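Exopolygalacturonase (Yersinia enterocolitica, PDB 2UVF) is a family 28 glycoside hydrolase that acts as an exopolygalacturonase, cleaving the polygalacturonic acid of pectin from the chain end, and binds digalacturonic acid. Local coordinates at residues A[99-104]-A[486-491]; A[578-583]-A[589-594]. One frame throughout, in Å; residues are numbered along the deposited sequence.

Interaction 1: A[99-104]-A[486-491]; sequences YVNDKD and AMRDLA. With SO4 (sulfate ion), chain E.
Asn101 and Arg488 make the polar part of this contact. The amide oxygen OD1 of Asn101 lies over one face of the guanidinium, 2.8 Å from NH1 of Arg488. The two flat groups stand nearly perpendicular, at 87°. The approach from above the plane gives a poor N-H angle, so the pair is not a hydrogen bond; any attraction is probably that of charge for a carbonyl dipole.

The charged partners of Arg488 lie elsewhere. Its neighbour Asp489 places OD2 over the opposite guanidinium face, 3.7 Å from Arg488 NH1. This long salt bridge rests on charge alone, as no N-H points at the oxygen. A sulfate ion, probably from the crystallisation liquor, takes two hydrogen bonds from Arg488 NH2, to O1 at 3.0 Å and to O3 at 3.2 Å. O3 lies at the guanidinium edge, in its plane. Arg488 reaches these partners with CG anti to the backbone N (chi1 167°) and a bend at chi3.

The rest is a loose van der Waals touch: the hydroxyl oxygen OH of Tyr99 comes to 4.0 Å from CB of Ala486. The hydroxyl is hydrogen-bonded within its own domain, to His108 O and Ile110 N. Gln107 adds a hydrogen bond from its side chain to Met487 O. Phe98 of helix 92-100 packs on Ala486 and Arg488.

The contact joins the fibronectin type III domain to the outer wall of the beta-helix. Its chemistry is probably mainly electrostatic: a positive guanidinium sits between an amide oxygen and a carboxylate, with the sulfate at its NH2 end.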
loop_
_atom_site.group_PDB
_atom_site.type_symbol
_atom_site.label_atom_id
_atom_site.label_comp_id
_atom_site.label_asym_id
_atom_site.label_seq_id
_atom_site.Cartn_x
_atom_site.Cartn_y
_atom_site.Cartn_z
ATOM N N TYR A 99 11.010 17.117 -7.708
ATOM C CA TYR A 99 11.978 18.139 -7.328
ATOM C C TYR A 99 12.264 19.193 -8.406
ATOM O O TYR A 99 12.888 20.200 -8.081
ATOM C CB TYR A 99 13.278 17.496 -6.863
ATOM C CG TYR A 99 13.102 16.573 -5.681
ATOM C CD1 TYR A 99 13.006 17.075 -4.382
ATOM C CD2 TYR A 99 13.032 15.197 -5.859
ATOM C CE1 TYR A 99 12.859 16.226 -3.301
ATOM C CE2 TYR A 99 12.862 14.346 -4.782
ATOM C CZ TYR A 99 12.793 14.870 -3.508
ATOM O OH TYR A 99 12.633 14.027 -2.438
ATOM N N VAL A 100 11.819 18.978 -9.658
ATOM C CA VAL A 100 11.993 19.952 -10.756
ATOM C C VAL A 100 11.468 21.335 -10.416
ATOM O O VAL A 100 12.026 22.340 -10.855
ATOM C CB VAL A 100 11.320 19.474 -12.019
ATOM N N ASN A 101 10.370 21.371 -9.663
ATOM C CA ASN A 101 9.754 22.605 -9.155
ATOM C C ASN A 101 10.536 23.258 -8.002
ATOM O O ASN A 101 10.372 24.452 -7.729
ATOM C CB ASN A 101 8.322 22.297 -8.673
ATOM C CG ASN A 101 7.271 22.549 -9.745
ATOM O OD1 ASN A 101 6.073 22.515 -9.460
ATOM N ND2 ASN A 101 7.712 22.819 -10.985
ATOM N N ASP A 102 11.441 22.530 -7.372
ATOM C CA ASP A 102 11.869 22.870 -6.030
ATOM C C ASP A 102 13.112 23.744 -6.021
ATOM O O ASP A 102 14.183 23.331 -5.670
ATOM C CB ASP A 102 12.005 21.599 -5.173
ATOM C CG ASP A 102 12.354 21.883 -3.758
ATOM O OD1 ASP A 102 11.998 22.899 -3.279
ATOM O OD2 ASP A 102 13.005 21.109 -3.123
ATOM N N LYS A 103 12.978 24.997 -6.371
ATOM C CA LYS A 103 13.993 25.930 -5.895
ATOM C C LYS A 103 13.945 26.356 -4.440
ATOM O O LYS A 103 12.985 26.143 -3.722
ATOM C CB LYS A 103 14.207 27.115 -6.820
ATOM C CG LYS A 103 15.345 26.956 -7.765
ATOM C CD LYS A 103 16.443 27.964 -7.521
ATOM C CE LYS A 103 17.420 28.030 -8.697
ATOM N NZ LYS A 103 18.657 28.774 -8.375
ATOM N N ASP A 104 15.040 26.973 -4.046
ATOM C CA ASP A 104 15.394 27.251 -2.678
ATOM C C ASP A 104 15.572 26.026 -1.822
ATOM O O ASP A 104 15.811 26.112 -0.642
ATOM C CB ASP A 104 14.609 28.417 -2.060
ATOM C CG ASP A 104 15.420 29.739 -2.048
ATOM O OD1 ASP A 104 15.534 30.461 -3.077
ATOM O OD2 ASP A 104 15.965 30.044 -0.987
ATOM N N ALA A 486 8.900 13.588 1.375
ATOM C CA ALA A 486 8.604 14.904 0.842
ATOM C C ALA A 486 7.227 14.953 0.218
ATOM O O ALA A 486 6.828 14.042 -0.493
ATOM C CB ALA A 486 9.682 15.346 -0.164
ATOM N N MET A 487 6.506 16.045 0.461
ATOM C CA MET A 487 5.114 16.116 0.043
ATOM C C MET A 487 4.736 17.473 -0.526
ATOM O O MET A 487 5.222 18.497 -0.067
ATOM C CB MET A 487 4.193 15.762 1.206
ATOM C CG MET A 487 4.671 14.566 2.043
ATOM S SD MET A 487 3.351 13.791 3.011
ATOM C CE MET A 487 3.267 14.739 4.494
ATOM N N ARG A 488 3.872 17.472 -1.538
ATOM C CA ARG A 488 3.527 18.720 -2.227
ATOM C C ARG A 488 2.063 18.701 -2.637
ATOM O O ARG A 488 1.585 17.715 -3.192
ATOM C CB ARG A 488 4.448 18.946 -3.446
ATOM C CG ARG A 488 4.000 20.027 -4.411
ATOM C CD ARG A 488 5.102 20.544 -5.314
ATOM N NE ARG A 488 4.881 21.983 -5.541
ATOM C CZ ARG A 488 4.361 22.490 -6.657
ATOM N NH1 ARG A 488 4.057 21.683 -7.669
ATOM N NH2 ARG A 488 4.152 23.794 -6.769
ATOM N N ASP A 489 1.355 19.790 -2.362
ATOM C CA ASP A 489 -0.025 19.940 -2.813
ATOM C C ASP A 489 -0.962 18.874 -2.228
ATOM O O ASP A 489 -1.872 18.396 -2.906
ATOM C CB ASP A 489 -0.097 19.951 -4.345
ATOM C CG ASP A 489 0.521 21.190 -4.961
ATOM O OD1 ASP A 489 0.777 22.168 -4.253
ATOM O OD2 ASP A 489 0.740 21.206 -6.177
ATOM N N LEU A 490 -0.765 18.540 -0.956
ATOM C CA LEU A 490 -1.677 17.659 -0.259
ATOM C C LEU A 490 -3.063 18.264 -0.314
ATOM O O LEU A 490 -3.198 19.478 -0.248
ATOM C CB LEU A 490 -1.230 17.443 1.187
ATOM C CG LEU A 490 0.037 16.624 1.422
ATOM C CD1 LEU A 490 0.227 16.463 2.906
ATOM C CD2 LEU A 490 -0.041 15.266 0.716
ATOM N N ALA A 491 -4.085 17.437 -0.493
ATOM C CA ALA A 491 -5.442 17.971 -0.686
ATOM C C ALA A 491 -6.159 18.254 0.629
ATOM O O ALA A 491 -7.085 19.064 0.656
ATOM C CB ALA A 491 -6.290 17.056 -1.591
HETATM S S SO4 E . 5.329 26.727 -4.842
HETATM O O1 SO4 E . 6.107 25.642 -5.457
HETATM O O2 SO4 E . 5.553 27.951 -5.616
HETATM O O3 SO4 E . 3.900 26.395 -4.868
HETATM O O4 SO4 E . 5.774 26.944 -3.461
#

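Interaction 2: A[578-583]-A[589-594]; sequences NKVTFT and TPWHFS. With SO4 (sulfate ion), chain F.
Phe582 and Trp591 reach each other through similar first torsions. In Phe582, CG lies anti to the carbonyl carbon (chi1 -58°), which carries the ring across to 589-594. In Trp591 the same choice (chi1 -66°) brings the far end of the indole back toward the strand.

The two rings meet edge-to-face. The edge of Phe582 points at the face of the Trp591 six-membered ring, with centroids 5.4 Å apart and planes at 86°. The closest pair is Phe582 CE1 and Trp591 CZ2, at 3.7 Å, and CE1 stands over the rim of the indole rather than its middle.

Pro590 covers one face of the Phe582 ring. Its CB sits over the ring centre, 3.4 Å from the Phe582 centroid, in a CH-pi contact. The same CB also lies 4.2 Å above the Trp591 plane, toward its rim, so it borders both rings. Val580 completes the patch at the indole edge, with its CB 3.8 Å from Trp591 CZ2.

A sulfate ion, probably from the crystallisation liquor, lies apart from these rings, at Thr589. Its O1 accepts a nearly straight hydrogen bond from Thr589 N at 3.2 Å, and a weak one from Thr589 OG1. Asp588 N gives the ion another bond. The His592 ring turns its edge to the ion.

The contact lies on the surface toward the C-terminal end of the beta-helix. Strand 576-583 runs parallel to strand 551-562, where Val556 touches Val580 and Leu561 touches Phe582. Trp591 also meets Phe577 and packs on Ile569 of strand 568-573, which is paired with strand 593-594. Thr567, just before strand 568-573, hydrogen-bonds Pro590 O through OG1.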
loop_
_atom_site.group_PDB
_atom_site.type_symbol
_atom_site.label_atom_id
_atom_site.label_comp_id
_atom_site.label_asym_id
_atom_site.label_seq_id
_atom_site.Cartn_x
_atom_site.Cartn_y
_atom_site.Cartn_z
ATOM N N ASN A 578 9.433 19.494 18.051
ATOM C CA ASN A 578 10.682 20.225 17.909
ATOM C C ASN A 578 11.112 20.535 16.478
ATOM O O ASN A 578 11.141 19.652 15.617
ATOM C CB ASN A 578 11.791 19.490 18.653
ATOM C CG ASN A 578 11.458 19.318 20.120
ATOM O OD1 ASN A 578 10.651 20.092 20.676
ATOM N ND2 ASN A 578 12.024 18.290 20.746
ATOM N N LYS A 579 11.435 21.808 16.250
ATOM C CA LYS A 579 11.883 22.295 14.952
ATOM C C LYS A 579 10.833 22.049 13.874
ATOM O O LYS A 579 11.125 21.525 12.801
ATOM C CB LYS A 579 13.242 21.692 14.576
ATOM C CG LYS A 579 14.280 21.766 15.704
ATOM C CD LYS A 579 15.422 20.782 15.472
ATOM C CE LYS A 579 16.268 21.210 14.283
ATOM N NZ LYS A 579 16.596 22.661 14.411
ATOM N N VAL A 580 9.598 22.424 14.188
ATOM C CA VAL A 580 8.523 22.441 13.211
ATOM C C VAL A 580 8.404 23.896 12.740
ATOM O O VAL A 580 8.000 24.769 13.509
ATOM C CB VAL A 580 7.178 21.946 13.814
ATOM C CG1 VAL A 580 6.091 21.852 12.723
ATOM C CG2 VAL A 580 7.347 20.620 14.528
ATOM N N THR A 581 8.768 24.152 11.482
ATOM C CA THR A 581 8.767 25.511 10.942
ATOM C C THR A 581 7.632 25.747 9.948
ATOM O O THR A 581 7.606 25.149 8.859
ATOM C CB THR A 581 10.159 25.881 10.288
ATOM O OG1 THR A 581 11.212 25.605 11.214
ATOM C CG2 THR A 581 10.225 27.368 9.890
ATOM N N PHE A 582 6.717 26.639 10.314
ATOM C CA PHE A 582 5.624 27.066 9.437
ATOM C C PHE A 582 6.007 28.374 8.759
ATOM O O PHE A 582 6.280 29.369 9.434
ATOM C CB PHE A 582 4.317 27.298 10.219
ATOM C CG PHE A 582 3.822 26.095 11.001
ATOM C CD1 PHE A 582 4.388 25.760 12.233
ATOM C CD2 PHE A 582 2.740 25.342 10.530
ATOM C CE1 PHE A 582 3.916 24.642 12.959
ATOM C CE2 PHE A 582 2.244 24.249 11.243
ATOM C CZ PHE A 582 2.830 23.891 12.456
ATOM N N THR A 583 6.070 28.357 7.434
ATOM C CA THR A 583 6.195 29.574 6.620
ATOM C C THR A 583 4.920 29.684 5.801
ATOM O O THR A 583 4.267 28.683 5.590
ATOM C CB THR A 583 7.445 29.518 5.702
ATOM O OG1 THR A 583 7.517 28.232 5.063
ATOM C CG2 THR A 583 8.732 29.739 6.536
ATOM N N THR A 589 -1.622 32.015 13.827
ATOM C CA THR A 589 -0.689 31.253 14.683
ATOM C C THR A 589 -0.743 29.761 14.375
ATOM O O THR A 589 -1.833 29.192 14.243
ATOM C CB THR A 589 -0.944 31.430 16.225
ATOM O OG1 THR A 589 -2.291 31.061 16.557
ATOM C CG2 THR A 589 -0.676 32.833 16.665
ATOM N N PRO A 590 0.435 29.115 14.279
ATOM C CA PRO A 590 0.431 27.704 13.911
ATOM C C PRO A 590 -0.137 26.774 14.989
ATOM O O PRO A 590 -0.887 25.854 14.666
ATOM C CB PRO A 590 1.904 27.416 13.643
ATOM C CG PRO A 590 2.654 28.401 14.444
ATOM C CD PRO A 590 1.803 29.631 14.476
ATOM N N TRP A 591 0.182 27.047 16.252
ATOM C CA TRP A 591 -0.085 26.122 17.361
ATOM C C TRP A 591 -1.391 26.342 18.139
ATOM O O TRP A 591 -1.618 27.417 18.701
ATOM C CB TRP A 591 1.100 26.135 18.312
ATOM C CG TRP A 591 2.347 25.580 17.681
ATOM C CD1 TRP A 591 3.498 26.264 17.392
ATOM C CD2 TRP A 591 2.559 24.234 17.245
ATOM N NE1 TRP A 591 4.415 25.420 16.818
ATOM C CE2 TRP A 591 3.863 24.169 16.713
ATOM C CE3 TRP A 591 1.775 23.070 17.260
ATOM C CZ2 TRP A 591 4.403 22.986 16.200
ATOM C CZ3 TRP A 591 2.316 21.896 16.744
ATOM C CH2 TRP A 591 3.614 21.866 16.223
ATOM N N HIS A 592 -2.229 25.304 18.170
ATOM C CA HIS A 592 -3.526 25.327 18.864
ATOM C C HIS A 592 -3.716 24.078 19.723
ATOM O O HIS A 592 -3.945 22.983 19.200
ATOM C CB HIS A 592 -4.684 25.458 17.866
ATOM C CG HIS A 592 -4.729 26.777 17.170
ATOM N ND1 HIS A 592 -3.961 27.060 16.058
ATOM C CD2 HIS A 592 -5.454 27.894 17.422
ATOM C CE1 HIS A 592 -4.211 28.296 15.659
ATOM N NE2 HIS A 592 -5.112 28.823 16.470
ATOM N N PHE A 593 -3.633 24.259 21.042
ATOM C CA PHE A 593 -3.665 23.146 22.002
ATOM C C PHE A 593 -4.769 23.227 23.056
ATOM O O PHE A 593 -4.803 24.174 23.850
ATOM C CB PHE A 593 -2.336 23.062 22.749
ATOM C CG PHE A 593 -1.197 22.590 21.920
ATOM C CD1 PHE A 593 -0.189 23.472 21.548
ATOM C CD2 PHE A 593 -1.112 21.258 21.529
ATOM C CE1 PHE A 593 0.887 23.035 20.790
ATOM C CE2 PHE A 593 -0.046 20.815 20.771
ATOM C CZ PHE A 593 0.961 21.707 20.399
ATOM N N SER A 594 -5.642 22.221 23.091
ATOM C CA SER A 594 -6.537 22.041 24.238
ATOM C C SER A 594 -6.487 20.611 24.757
ATOM O O SER A 594 -6.312 19.671 23.977
ATOM C CB SER A 594 -7.984 22.477 23.932
ATOM O OG SER A 594 -8.665 21.587 23.054
HETATM S S SO4 F . -5.973 30.915 13.473
HETATM O O1 SO4 F . -4.600 30.873 13.969
HETATM O O2 SO4 F . -6.024 31.419 12.103
HETATM O O3 SO4 F . -6.554 29.572 13.483
HETATM O O4 SO4 F . -6.764 31.784 14.353
#

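Both interactions reach the parallel strands of the same beta-helix. Their centres are about 20 Å apart, and their nearest atoms about 10 Å, without touching. Along the chain, both segments of interaction 1 precede those of interaction 2. They differ in range. Interaction 1 spans 381 intervening residues and docks the N-terminal fibronectin type III domain on the beta-helix. Interaction 2 joins neighbouring pieces, five residues apart, toward the C-terminal end. Strand 476-490 pairs with 518-532, which pairs with 551-562, which pairs with 576-583, so this series of strands links the two sites. One contact therefore concerns domain assembly, the other local packing in the last strands.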